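Local coordinates for cell wall binding protein cwp8 (Peptoclostridium difficile, PDB 5J6Q), which is a modular cell-surface protein that probably attaches to the bacterial cell wall through three CWB2 modules, at residues E319-S333 against N527-A541. Numbering follows the deposited sequence.
Sequences EDAIVDGLASAPLAS and NGQLVDALTAAPLAA. With SO4 (sulfate ion), chain D.
Ile-322 and Leu-534 mesh where two CWB2 modules of the cell-wall-anchoring region, each built on a parallel sheet with flanking helices, pack helix against helix. Helices 322-327 and 531-541 run nearly parallel, at 8°, with their axes 8.7 Å apart, and no hydrogen bond links the two segments.

Branched aliphatic side chains fill the first half of the interface. The Ile-322 CD1 methyl meets Leu-534 CD2 at 3.6 Å and also comes close to the backbone N of Val-531. With CG1 beside its own backbone N (chi1 -58°), Ile-322 turns CG2 toward Leu-530, where this methyl reaches CB; the two branches thus serve different neighbours. The other Leu-534 methyl, CD1, rests 3.6 Å from Gly-325 CA. Glycine suits this place because a beta carbon would collide with that methyl.

Farther along, on helix 329-333, small residues let the backbones come close. Ala-329 CB faces Ala-537 CB at 4.1 Å, and Ala-332 CB touches Pro-538 CG at 3.9 Å. Proline fits the kink of helix 531-541, since it has no N-H to give to the preceding turn, and its ring presents a compact apolar surface. Helix 434-438 of the remaining CWB2 module also touches Ala-329, Ala-537 and Ala-541, making this a meeting point of all three modules. At the far end, Ser-333 OG sits 3.4 Å from Pro-538 CB, with Ala-541 CB beside it.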
loop_
_atom_site.group_PDB
_atom_site.type_symbol
_atom_site.label_atom_id
_atom_site.label_comp_id
_atom_site.label_asym_id
_atom_site.label_seq_id
_atom_site.Cartn_x
_atom_site.Cartn_y
_atom_site.Cartn_z
ATOM N N GLU A 319 25.593 14.958 11.702
ATOM C CA GLU A 319 24.464 14.065 11.901
ATOM C C GLU A 319 23.823 14.092 13.267
ATOM O O GLU A 319 22.681 13.729 13.388
ATOM C CB GLU A 319 24.907 12.621 11.636
ATOM C CG GLU A 319 26.108 12.240 12.523
ATOM C CD GLU A 319 26.583 10.805 12.268
ATOM O OE1 GLU A 319 27.781 10.510 12.507
ATOM O OE2 GLU A 319 25.747 9.976 11.834
ATOM N N ASP A 320 24.563 14.471 14.287
ATOM C CA ASP A 320 24.100 14.514 15.662
ATOM C C ASP A 320 24.018 15.966 16.222
ATOM O O ASP A 320 23.676 16.149 17.393
ATOM C CB ASP A 320 25.090 13.727 16.553
ATOM C CG ASP A 320 25.354 12.316 16.104
ATOM O OD1 ASP A 320 24.377 11.612 15.724
ATOM O OD2 ASP A 320 26.530 11.909 16.130
ATOM N N ALA A 321 24.328 16.951 15.407
ATOM C CA ALA A 321 24.379 18.369 15.785
ATOM C C ALA A 321 23.004 18.998 15.849
ATOM O O ALA A 321 22.610 19.846 15.027
ATOM C CB ALA A 321 25.253 19.124 14.790
ATOM N N ILE A 322 22.279 18.619 16.874
ATOM C CA ILE A 322 20.914 19.090 17.043
ATOM C C ILE A 322 20.867 20.585 17.206
ATOM O O ILE A 322 20.034 21.237 16.541
ATOM C CB ILE A 322 20.273 18.367 18.247
ATOM C CG1 ILE A 322 20.344 16.887 17.983
ATOM C CG2 ILE A 322 18.861 18.816 18.466
ATOM C CD1 ILE A 322 19.604 16.525 16.643
ATOM N N VAL A 323 21.750 21.166 18.056
ATOM C CA VAL A 323 21.590 22.630 18.214
ATOM C C VAL A 323 21.956 23.427 16.950
ATOM O O VAL A 323 21.241 24.380 16.620
ATOM C CB VAL A 323 22.381 23.143 19.444
ATOM C CG1 VAL A 323 22.529 24.658 19.410
ATOM C CG2 VAL A 323 21.678 22.722 20.734
ATOM N N ASP A 324 23.033 23.060 16.256
ATOM C CA ASP A 324 23.408 23.801 15.063
ATOM C C ASP A 324 22.312 23.624 14.047
ATOM O O ASP A 324 21.958 24.561 13.322
ATOM C CB ASP A 324 24.732 23.265 14.484
ATOM C CG ASP A 324 25.871 23.167 15.479
ATOM O OD1 ASP A 324 25.836 23.888 16.491
ATOM O OD2 ASP A 324 26.808 22.354 15.236
ATOM N N GLY A 325 21.775 22.399 13.971
ATOM C CA GLY A 325 20.709 22.133 13.038
ATOM C C GLY A 325 19.421 22.900 13.291
ATOM O O GLY A 325 18.889 23.509 12.376
ATOM N N LEU A 326 18.890 22.880 14.525
ATOM C CA LEU A 326 17.602 23.556 14.760
ATOM C C LEU A 326 17.789 25.036 14.547
ATOM O O LEU A 326 16.918 25.688 13.965
ATOM C CB LEU A 326 17.030 23.218 16.172
ATOM C CG LEU A 326 17.733 23.836 17.388
ATOM C CD1 LEU A 326 17.201 25.237 17.648
ATOM C CD2 LEU A 326 17.421 23.000 18.633
ATOM N N ALA A 327 18.979 25.583 15.006
ATOM C CA ALA A 327 19.298 27.016 14.764
ATOM C C ALA A 327 19.445 27.273 13.240
ATOM O O ALA A 327 19.214 28.397 12.784
ATOM C CB ALA A 327 20.594 27.381 15.479
ATOM N N SER A 328 19.800 26.233 12.429
ATOM C CA SER A 328 19.939 26.455 10.978
ATOM C C SER A 328 18.640 26.581 10.178
ATOM O O SER A 328 18.730 26.748 8.947
ATOM C CB SER A 328 20.742 25.327 10.367
ATOM O OG SER A 328 22.035 25.355 10.944
ATOM N N ALA A 329 17.463 26.537 10.834
ATOM C CA ALA A 329 16.214 26.531 10.073
ATOM C C ALA A 329 15.936 27.834 9.348
ATOM O O ALA A 329 15.547 27.716 8.183
ATOM C CB ALA A 329 15.023 26.199 10.995
ATOM N N PRO A 330 16.025 29.050 9.999
ATOM C CA PRO A 330 15.749 30.277 9.217
ATOM C C PRO A 330 16.807 30.438 8.126
ATOM O O PRO A 330 16.528 31.087 7.168
ATOM C CB PRO A 330 15.738 31.372 10.288
ATOM C CG PRO A 330 16.483 30.774 11.421
ATOM C CD PRO A 330 16.095 29.370 11.442
ATOM N N LEU A 331 17.997 29.827 8.287
ATOM C CA LEU A 331 19.061 29.914 7.338
ATOM C C LEU A 331 18.732 29.065 6.117
ATOM O O LEU A 331 18.843 29.594 4.988
ATOM C CB LEU A 331 20.436 29.458 7.918
ATOM C CG LEU A 331 21.527 29.605 6.855
ATOM C CD1 LEU A 331 21.429 31.066 6.269
ATOM C CD2 LEU A 331 22.856 29.353 7.358
ATOM N N ALA A 332 18.324 27.744 6.330
ATOM C CA ALA A 332 17.916 26.917 5.193
ATOM C C ALA A 332 16.691 27.545 4.513
ATOM O O ALA A 332 16.554 27.425 3.293
ATOM C CB ALA A 332 17.564 25.493 5.614
ATOM N N SER A 333 15.812 28.176 5.257
ATOM C CA SER A 333 14.623 28.739 4.613
ATOM C C SER A 333 15.006 29.968 3.812
ATOM O O SER A 333 14.451 30.201 2.732
ATOM C CB SER A 333 13.590 29.162 5.657
ATOM O OG SER A 333 12.683 28.120 5.988
ATOM N N ASN A 527 17.980 12.627 22.467
ATOM C CA ASN A 527 17.880 13.891 21.705
ATOM C C ASN A 527 18.418 13.852 20.242
ATOM O O ASN A 527 17.900 14.603 19.363
ATOM C CB ASN A 527 18.511 14.993 22.530
ATOM C CG ASN A 527 17.606 15.385 23.733
ATOM O OD1 ASN A 527 16.525 14.790 23.957
ATOM N ND2 ASN A 527 17.941 16.394 24.523
ATOM N N GLY A 528 19.386 12.982 19.955
ATOM C CA GLY A 528 19.821 12.822 18.586
ATOM C C GLY A 528 18.636 12.529 17.664
ATOM O O GLY A 528 18.698 12.853 16.464
ATOM N N GLN A 529 17.494 11.959 18.221
ATOM C CA GLN A 529 16.350 11.638 17.347
ATOM C C GLN A 529 15.542 12.920 16.928
ATOM O O GLN A 529 14.590 12.834 16.158
ATOM C CB GLN A 529 15.423 10.616 18.049
ATOM C CG GLN A 529 16.095 9.234 18.131
ATOM C CD GLN A 529 16.428 8.678 16.784
ATOM O OE1 GLN A 529 15.602 8.533 15.921
ATOM N NE2 GLN A 529 17.676 8.267 16.638
ATOM N N LEU A 530 15.930 14.062 17.448
ATOM C CA LEU A 530 15.304 15.324 17.073
ATOM C C LEU A 530 15.786 15.740 15.697
ATOM O O LEU A 530 15.289 16.747 15.128
ATOM C CB LEU A 530 15.634 16.407 18.108
ATOM C CG LEU A 530 14.783 16.202 19.430
ATOM C CD1 LEU A 530 15.398 17.264 20.382
ATOM C CD2 LEU A 530 13.253 16.547 19.254
ATOM N N VAL A 531 16.713 14.956 15.110
ATOM C CA VAL A 531 17.238 15.387 13.796
ATOM C C VAL A 531 16.153 15.433 12.725
ATOM O O VAL A 531 16.204 16.278 11.842
ATOM C CB VAL A 531 18.380 14.435 13.367
ATOM C CG1 VAL A 531 17.828 12.998 13.273
ATOM C CG2 VAL A 531 18.963 14.891 12.007
ATOM N N ASP A 532 15.148 14.534 12.797
ATOM C CA ASP A 532 14.097 14.563 11.773
ATOM C C ASP A 532 13.319 15.933 11.818
ATOM O O ASP A 532 13.015 16.542 10.793
ATOM C CB ASP A 532 13.137 13.365 11.977
ATOM C CG ASP A 532 13.768 12.019 11.563
ATOM O OD1 ASP A 532 14.851 12.026 10.901
ATOM O OD2 ASP A 532 13.195 11.001 11.871
ATOM N N ALA A 533 12.991 16.340 13.010
ATOM C CA ALA A 533 12.319 17.529 13.302
ATOM C C ALA A 533 13.144 18.693 12.670
ATOM O O ALA A 533 12.581 19.506 11.946
ATOM C CB ALA A 533 12.196 17.705 14.804
ATOM N N LEU A 534 14.456 18.756 12.940
ATOM C CA LEU A 534 15.278 19.821 12.427
ATOM C C LEU A 534 15.401 19.747 10.868
ATOM O O LEU A 534 15.329 20.790 10.262
ATOM C CB LEU A 534 16.624 19.881 13.213
ATOM C CG LEU A 534 17.684 19.006 12.715
ATOM C CD1 LEU A 534 18.477 19.746 11.577
ATOM C CD2 LEU A 534 18.561 18.600 13.879
ATOM N N THR A 535 15.490 18.571 10.196
ATOM C CA THR A 535 15.534 18.673 8.709
ATOM C C THR A 535 14.179 19.125 8.141
ATOM O O THR A 535 14.168 19.801 7.112
ATOM C CB THR A 535 15.916 17.354 8.031
ATOM O OG1 THR A 535 15.068 16.304 8.427
ATOM C CG2 THR A 535 17.363 16.954 8.324
ATOM N N ALA A 536 13.030 18.809 8.841
ATOM C CA ALA A 536 11.755 19.276 8.328
ATOM C C ALA A 536 11.312 20.709 8.740
ATOM O O ALA A 536 10.329 21.233 8.141
ATOM C CB ALA A 536 10.635 18.298 8.708
ATOM N N ALA A 537 11.936 21.356 9.658
ATOM C CA ALA A 537 11.395 22.647 10.035
ATOM C C ALA A 537 11.288 23.671 8.786
ATOM O O ALA A 537 10.305 24.353 8.785
ATOM C CB ALA A 537 12.217 23.257 11.156
ATOM N N PRO A 538 12.243 23.823 7.794
ATOM C CA PRO A 538 12.039 24.801 6.669
ATOM C C PRO A 538 10.887 24.359 5.846
ATOM O O PRO A 538 10.204 25.176 5.200
ATOM C CB PRO A 538 13.386 24.767 5.887
ATOM C CG PRO A 538 14.264 23.652 6.666
ATOM C CD PRO A 538 13.672 23.534 8.005
ATOM N N LEU A 539 10.649 22.992 5.808
ATOM C CA LEU A 539 9.528 22.497 5.068
ATOM C C LEU A 539 8.228 22.916 5.777
ATOM O O LEU A 539 7.306 23.498 5.124
ATOM C CB LEU A 539 9.671 20.994 4.877
ATOM C CG LEU A 539 8.360 20.323 4.491
ATOM C CD1 LEU A 539 7.987 20.714 3.075
ATOM C CD2 LEU A 539 8.503 18.828 4.484
ATOM N N ALA A 540 8.133 22.680 7.093
ATOM C CA ALA A 540 6.946 23.143 7.801
ATOM C C ALA A 540 6.866 24.712 7.704
ATOM O O ALA A 540 5.747 25.206 7.594
ATOM C CB ALA A 540 6.988 22.768 9.248
ATOM N N ALA A 541 8.032 25.458 7.747
ATOM C CA ALA A 541 7.973 26.935 7.592
ATOM C C ALA A 541 7.314 27.285 6.231
ATOM O O ALA A 541 6.410 28.150 6.197
ATOM C CB ALA A 541 9.371 27.538 7.609
HETATM S S SO4 D . 18.873 6.829 12.627
HETATM O O1 SO4 D . 19.154 7.054 14.077
HETATM O O2 SO4 D . 18.939 5.507 12.304
HETATM O O3 SO4 D . 19.797 7.488 11.811
HETATM O O4 SO4 D . 17.476 7.353 12.306
#